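Local structure of cell division control protein 45 cdc45 putative (Entamoeba histolytica, 6CC2) at residues V37-D49 against A186-M200. The protein probably takes part in eukaryotic DNA replication, presumably as the Cdc45 component of the CMG replicative helicase. Residues are numbered along the deposited sequence; the frame is centred on the assembly and turned at random.
With EDO (1,2-ethanediol), chain J; EDO (1,2-ethanediol), chain B.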
loop_
_atom_site.group_PDB
_atom_site.type_symbol
_atom_site.label_atom_id
_atom_site.label_comp_id
_atom_site.label_asym_id
_atom_site.label_seq_id
_atom_site.Cartn_x
_atom_site.Cartn_y
_atom_site.Cartn_z
ATOM N N VAL A 37 -6.265 6.623 6.013
ATOM C CA VAL A 37 -7.125 7.706 5.523
ATOM C C VAL A 37 -8.552 7.515 6.013
ATOM O O VAL A 37 -9.213 8.459 6.454
ATOM C CB VAL A 37 -7.070 7.770 3.986
ATOM C CG1 VAL A 37 -8.194 8.622 3.424
ATOM C CG2 VAL A 37 -5.687 8.266 3.523
ATOM N N CYS A 38 -9.078 6.283 5.907
ATOM C CA CYS A 38 -10.437 6.021 6.355
ATOM C C CYS A 38 -10.582 6.326 7.840
ATOM O O CYS A 38 -11.486 7.065 8.250
ATOM C CB CYS A 38 -10.802 4.570 6.027
ATOM S SG CYS A 38 -12.478 4.078 6.504
ATOM N N TYR A 39 -9.665 5.807 8.655
ATOM C CA TYR A 39 -9.663 6.134 10.071
ATOM C C TYR A 39 -9.656 7.644 10.297
ATOM O O TYR A 39 -10.389 8.159 11.139
ATOM C CB TYR A 39 -8.447 5.519 10.759
ATOM C CG TYR A 39 -8.423 5.793 12.236
ATOM C CD1 TYR A 39 -7.826 6.955 12.735
ATOM C CD2 TYR A 39 -9.025 4.943 13.136
ATOM C CE1 TYR A 39 -7.821 7.239 14.071
ATOM C CE2 TYR A 39 -9.021 5.220 14.474
ATOM C CZ TYR A 39 -8.427 6.372 14.943
ATOM O OH TYR A 39 -8.423 6.663 16.302
ATOM N N LYS A 40 -8.782 8.362 9.586
ATOM C CA LYS A 40 -8.657 9.809 9.778
ATOM C C LYS A 40 -9.979 10.516 9.507
ATOM O O LYS A 40 -10.435 11.345 10.315
ATOM C CB LYS A 40 -7.546 10.347 8.848
ATOM C CG LYS A 40 -7.359 11.859 8.856
ATOM C CD LYS A 40 -6.967 12.365 10.216
ATOM C CE LYS A 40 -6.683 13.854 10.200
ATOM N NZ LYS A 40 -6.292 14.353 11.568
ATOM N N ILE A 41 -10.623 10.179 8.388
ATOM C CA ILE A 41 -11.860 10.861 8.009
ATOM C C ILE A 41 -12.974 10.559 9.007
ATOM O O ILE A 41 -13.712 11.454 9.437
ATOM C CB ILE A 41 -12.245 10.467 6.564
ATOM C CG1 ILE A 41 -11.227 11.066 5.595
ATOM C CG2 ILE A 41 -13.642 10.954 6.229
ATOM C CD1 ILE A 41 -11.448 10.687 4.122
ATOM N N LEU A 42 -13.129 9.280 9.380
ATOM C CA LEU A 42 -14.077 8.946 10.433
ATOM C C LEU A 42 -13.733 9.670 11.726
ATOM O O LEU A 42 -14.624 10.172 12.438
ATOM C CB LEU A 42 -14.117 7.445 10.666
ATOM C CG LEU A 42 -14.619 6.615 9.479
ATOM C CD1 LEU A 42 -14.330 5.136 9.758
ATOM C CD2 LEU A 42 -16.086 6.844 9.198
ATOM N N SER A 43 -12.448 9.715 12.076
ATOM C CA SER A 43 -12.081 10.307 13.355
ATOM C C SER A 43 -12.377 11.797 13.391
ATOM O O SER A 43 -12.675 12.341 14.455
ATOM C CB SER A 43 -10.609 10.041 13.656
ATOM O OG SER A 43 -9.784 10.815 12.799
HETATM N N MSE A 44 -12.316 12.477 12.257
HETATM C CA MSE A 44 -12.634 13.898 12.205
HETATM C C MSE A 44 -14.099 14.157 12.547
HETATM O O MSE A 44 -14.417 15.102 13.265
HETATM C CB MSE A 44 -12.319 14.472 10.824
HETATM C CG MSE A 44 -10.847 14.468 10.510
HETATM SE SE MSE A 44 -10.525 14.704 8.609
HETATM C CE MSE A 44 -10.956 16.618 8.449
HETATM N N MSE A 45 -14.983 13.329 11.993
HETATM C CA MSE A 45 -16.407 13.409 12.302
HETATM C C MSE A 45 -16.638 13.088 13.769
HETATM O O MSE A 45 -17.346 13.807 14.459
HETATM C CB MSE A 45 -17.191 12.442 11.420
HETATM C CG MSE A 45 -17.236 12.855 9.960
HETATM SE SE MSE A 45 -18.434 11.700 8.968
HETATM C CE MSE A 45 -17.130 10.351 8.424
ATOM N N PHE A 46 -16.040 11.986 14.234
ATOM C CA PHE A 46 -16.220 11.584 15.627
ATOM C C PHE A 46 -15.749 12.664 16.589
ATOM O O PHE A 46 -16.439 12.960 17.579
ATOM C CB PHE A 46 -15.464 10.283 15.899
ATOM C CG PHE A 46 -15.960 9.095 15.130
ATOM C CD1 PHE A 46 -17.182 9.116 14.475
ATOM C CD2 PHE A 46 -15.182 7.945 15.050
ATOM C CE1 PHE A 46 -17.622 8.015 13.771
ATOM C CE2 PHE A 46 -15.632 6.845 14.354
ATOM C CZ PHE A 46 -16.863 6.883 13.734
ATOM N N GLU A 47 -14.589 13.270 16.322
ATOM C CA GLU A 47 -14.095 14.349 17.169
ATOM C C GLU A 47 -15.102 15.490 17.251
ATOM O O GLU A 47 -15.418 15.987 18.342
ATOM C CB GLU A 47 -12.763 14.874 16.641
ATOM C CG GLU A 47 -11.577 13.951 16.826
ATOM C CD GLU A 47 -10.342 14.453 16.092
ATOM O OE1 GLU A 47 -10.237 15.677 15.862
ATOM O OE2 GLU A 47 -9.482 13.621 15.734
ATOM N N LYS A 48 -15.622 15.919 16.101
ATOM C CA LYS A 48 -16.540 17.053 16.079
ATOM C C LYS A 48 -17.809 16.763 16.867
ATOM O O LYS A 48 -18.411 17.680 17.424
ATOM C CB LYS A 48 -16.875 17.413 14.628
ATOM C CG LYS A 48 -17.238 18.868 14.415
ATOM C CD LYS A 48 -16.446 19.469 13.260
ATOM C CE LYS A 48 -14.985 19.667 13.634
ATOM N NZ LYS A 48 -14.171 20.125 12.474
ATOM N N ASP A 49 -18.210 15.498 16.961
ATOM C CA ASP A 49 -19.423 15.106 17.663
ATOM C C ASP A 49 -19.159 14.574 19.074
ATOM O O ASP A 49 -20.093 14.121 19.743
ATOM C CB ASP A 49 -20.183 14.058 16.853
ATOM C CG ASP A 49 -20.846 14.635 15.624
ATOM O OD1 ASP A 49 -21.591 15.634 15.770
ATOM O OD2 ASP A 49 -20.623 14.083 14.517
ATOM N N ALA A 186 -15.464 6.624 3.561
ATOM C CA ALA A 186 -15.583 7.532 4.703
ATOM C C ALA A 186 -15.975 8.930 4.236
ATOM O O ALA A 186 -16.842 9.585 4.851
ATOM C CB ALA A 186 -14.283 7.571 5.495
ATOM N N LEU A 187 -15.370 9.393 3.144
ATOM C CA LEU A 187 -15.743 10.670 2.538
ATOM C C LEU A 187 -17.201 10.665 2.112
ATOM O O LEU A 187 -17.917 11.665 2.289
ATOM C CB LEU A 187 -14.850 10.972 1.333
ATOM C CG LEU A 187 -15.208 12.221 0.529
ATOM C CD1 LEU A 187 -15.012 13.510 1.347
ATOM C CD2 LEU A 187 -14.347 12.254 -0.754
ATOM N N ALA A 188 -17.679 9.529 1.588
ATOM C CA ALA A 188 -19.081 9.439 1.178
ATOM C C ALA A 188 -20.026 9.557 2.370
ATOM O O ALA A 188 -21.093 10.158 2.250
ATOM C CB ALA A 188 -19.327 8.128 0.431
ATOM N N ILE A 189 -19.664 8.974 3.517
ATOM C CA ILE A 189 -20.467 9.137 4.728
ATOM C C ILE A 189 -20.537 10.605 5.113
ATOM O O ILE A 189 -21.606 11.133 5.414
ATOM C CB ILE A 189 -19.893 8.285 5.880
ATOM C CG1 ILE A 189 -19.994 6.791 5.533
ATOM C CG2 ILE A 189 -20.606 8.614 7.178
ATOM C CD1 ILE A 189 -19.220 5.890 6.485
ATOM N N ALA A 190 -19.388 11.280 5.124
ATOM C CA ALA A 190 -19.361 12.680 5.540
ATOM C C ALA A 190 -20.214 13.552 4.617
ATOM O O ALA A 190 -20.918 14.445 5.080
ATOM C CB ALA A 190 -17.921 13.182 5.574
ATOM N N LYS A 191 -20.175 13.280 3.309
ATOM C CA LYS A 191 -20.948 14.066 2.358
ATOM C C LYS A 191 -22.435 13.856 2.568
ATOM O O LYS A 191 -23.211 14.815 2.581
ATOM C CB LYS A 191 -20.557 13.688 0.931
ATOM C CG LYS A 191 -19.167 14.159 0.517
ATOM C CD LYS A 191 -18.831 13.782 -0.929
ATOM C CE LYS A 191 -19.871 14.284 -1.925
ATOM N NZ LYS A 191 -20.168 15.738 -1.775
ATOM N N LYS A 192 -22.850 12.593 2.732
ATOM C CA LYS A 192 -24.271 12.298 2.916
ATOM C C LYS A 192 -24.810 12.950 4.179
ATOM O O LYS A 192 -25.977 13.391 4.226
ATOM C CB LYS A 192 -24.476 10.786 2.956
ATOM C CG LYS A 192 -25.928 10.346 3.177
ATOM C CD LYS A 192 -26.842 10.801 2.036
ATOM C CE LYS A 192 -28.218 10.174 2.158
ATOM N NZ LYS A 192 -29.075 10.490 0.983
ATOM N N LEU A 193 -23.985 13.012 5.220
ATOM C CA LEU A 193 -24.429 13.540 6.515
ATOM C C LEU A 193 -24.164 15.035 6.677
ATOM O O LEU A 193 -24.364 15.570 7.782
ATOM C CB LEU A 193 -23.737 12.775 7.643
ATOM C CG LEU A 193 -24.006 11.268 7.678
ATOM C CD1 LEU A 193 -23.183 10.603 8.779
ATOM C CD2 LEU A 193 -25.493 11.002 7.896
ATOM N N ASN A 194 -23.740 15.711 5.619
ATOM C CA ASN A 194 -23.411 17.143 5.643
ATOM C C ASN A 194 -22.329 17.446 6.678
ATOM O O ASN A 194 -22.380 18.441 7.397
ATOM C CB ASN A 194 -24.656 17.986 5.882
ATOM C CG ASN A 194 -25.451 18.211 4.616
ATOM O OD1 ASN A 194 -24.896 18.193 3.516
ATOM N ND2 ASN A 194 -26.743 18.439 4.760
ATOM N N LYS A 195 -21.333 16.574 6.753
ATOM C CA LYS A 195 -20.225 16.735 7.691
ATOM C C LYS A 195 -18.895 16.867 6.971
ATOM O O LYS A 195 -17.834 16.714 7.593
ATOM C CB LYS A 195 -20.177 15.548 8.668
ATOM C CG LYS A 195 -21.503 15.303 9.398
ATOM C CD LYS A 195 -21.435 14.027 10.239
ATOM C CE LYS A 195 -20.995 14.307 11.657
ATOM N NZ LYS A 195 -22.058 15.023 12.427
ATOM N N VAL A 196 -18.908 17.109 5.665
ATOM C CA VAL A 196 -17.665 17.131 4.921
ATOM C C VAL A 196 -16.858 18.372 5.281
ATOM O O VAL A 196 -17.403 19.482 5.413
ATOM C CB VAL A 196 -17.939 17.032 3.410
ATOM C CG1 VAL A 196 -18.759 18.172 2.910
ATOM C CG2 VAL A 196 -16.613 16.955 2.647
ATOM N N GLU A 197 -15.566 18.165 5.519
ATOM C CA GLU A 197 -14.570 19.224 5.586
ATOM C C GLU A 197 -13.651 19.077 4.378
ATOM O O GLU A 197 -13.268 17.966 4.007
ATOM C CB GLU A 197 -13.764 19.128 6.880
ATOM C CG GLU A 197 -14.624 19.222 8.132
ATOM C CD GLU A 197 -13.870 18.830 9.385
ATOM O OE1 GLU A 197 -14.295 17.867 10.056
ATOM O OE2 GLU A 197 -12.854 19.483 9.696
ATOM N N ASN A 198 -13.314 20.191 3.735
ATOM C CA ASN A 198 -12.677 20.066 2.427
ATOM C C ASN A 198 -11.294 19.401 2.502
ATOM O O ASN A 198 -10.876 18.802 1.524
ATOM C CB ASN A 198 -12.609 21.412 1.738
ATOM C CG ASN A 198 -13.965 21.855 1.223
ATOM O OD1 ASN A 198 -14.988 21.243 1.550
ATOM N ND2 ASN A 198 -13.993 22.916 0.446
ATOM N N ASP A 199 -10.634 19.425 3.674
ATOM C CA ASP A 199 -9.381 18.683 3.825
ATOM C C ASP A 199 -9.569 17.186 3.573
ATOM O O ASP A 199 -8.609 16.480 3.235
ATOM C CB ASP A 199 -8.819 18.888 5.233
ATOM C CG ASP A 199 -7.857 20.049 5.320
ATOM O OD1 ASP A 199 -7.321 20.470 4.274
ATOM O OD2 ASP A 199 -7.624 20.531 6.444
HETATM N N MSE A 200 -10.779 16.668 3.788
HETATM C CA MSE A 200 -11.033 15.248 3.559
HETATM C C MSE A 200 -10.717 14.831 2.114
HETATM O O MSE A 200 -10.412 13.667 1.847
HETATM C CB MSE A 200 -12.476 14.920 3.883
HETATM C CG MSE A 200 -12.814 15.026 5.346
HETATM SE SE MSE A 200 -14.695 14.745 5.647
HETATM C CE MSE A 200 -14.636 14.761 7.574
HETATM C C1 EDO J . -7.103 10.109 16.800
HETATM O O1 EDO J . -7.891 8.973 17.184
HETATM C C2 EDO J . -8.026 11.207 16.295
HETATM O O2 EDO J . -9.012 11.504 17.293
HETATM C C1 EDO B . -9.843 23.772 -2.250
HETATM O O1 EDO B . -10.102 23.428 -3.466
HETATM C C2 EDO B . -11.100 23.558 -1.404
HETATM O O2 EDO B . -10.884 24.188 -0.164
HETATM O O HOH W 1 -13.069 17.282 13.032
#
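Helix 33-48, which follows strand 24-29 of the parallel sheet in the N-terminal part of Cdc45, packs here on helix 182-192, the turn that ends it and the start of helix 199-213. The axes of segments 37-48 and 186-192 run 26° from parallel and come within 9.2 Å. Toward the N-terminal end of the contact Ala186 presents its methyl to Ile41: CB lies 3.5 Å from Ile41 CG2, the branch set anti to the backbone N. Further along, Met45, a selenomethionine, is a knob in a hole made by Ala186, Ile189, Ala190 and Met200. Its SE lies 3.7 Å from Ala190 CB, and the bend at chi3 (-91°) turns CE to within 3.7 Å of Ala186 O. Met200 crosses Met45 at about a right angle, its CE 4.0 Å from Met45 CG. Met44 and Met200, also selenomethionines, meet tip to tip, and Met44 CE rests against the Glu197 carboxylate. A Schellman motif with Asn194 as C-prime residue turns the chain so that Lys195 and Glu197 come back to the C-terminal end of helix 33-48. There Lys48 NZ makes a salt bridge to Glu197 OE2, weak as a hydrogen bond at 3.1 Å, and a water joins Met44 O to Glu197 OE1. Lys195 crosses Met45 at about a right angle, CD touching SE, and its NZ makes a salt bridge to Asp49 OD2, whose modelled place is less certain. Helix 8-20 adjoins through Tyr12 on Met45 and Phe8 on Ile189; Tyr203 of helix 199-213 touches Met44.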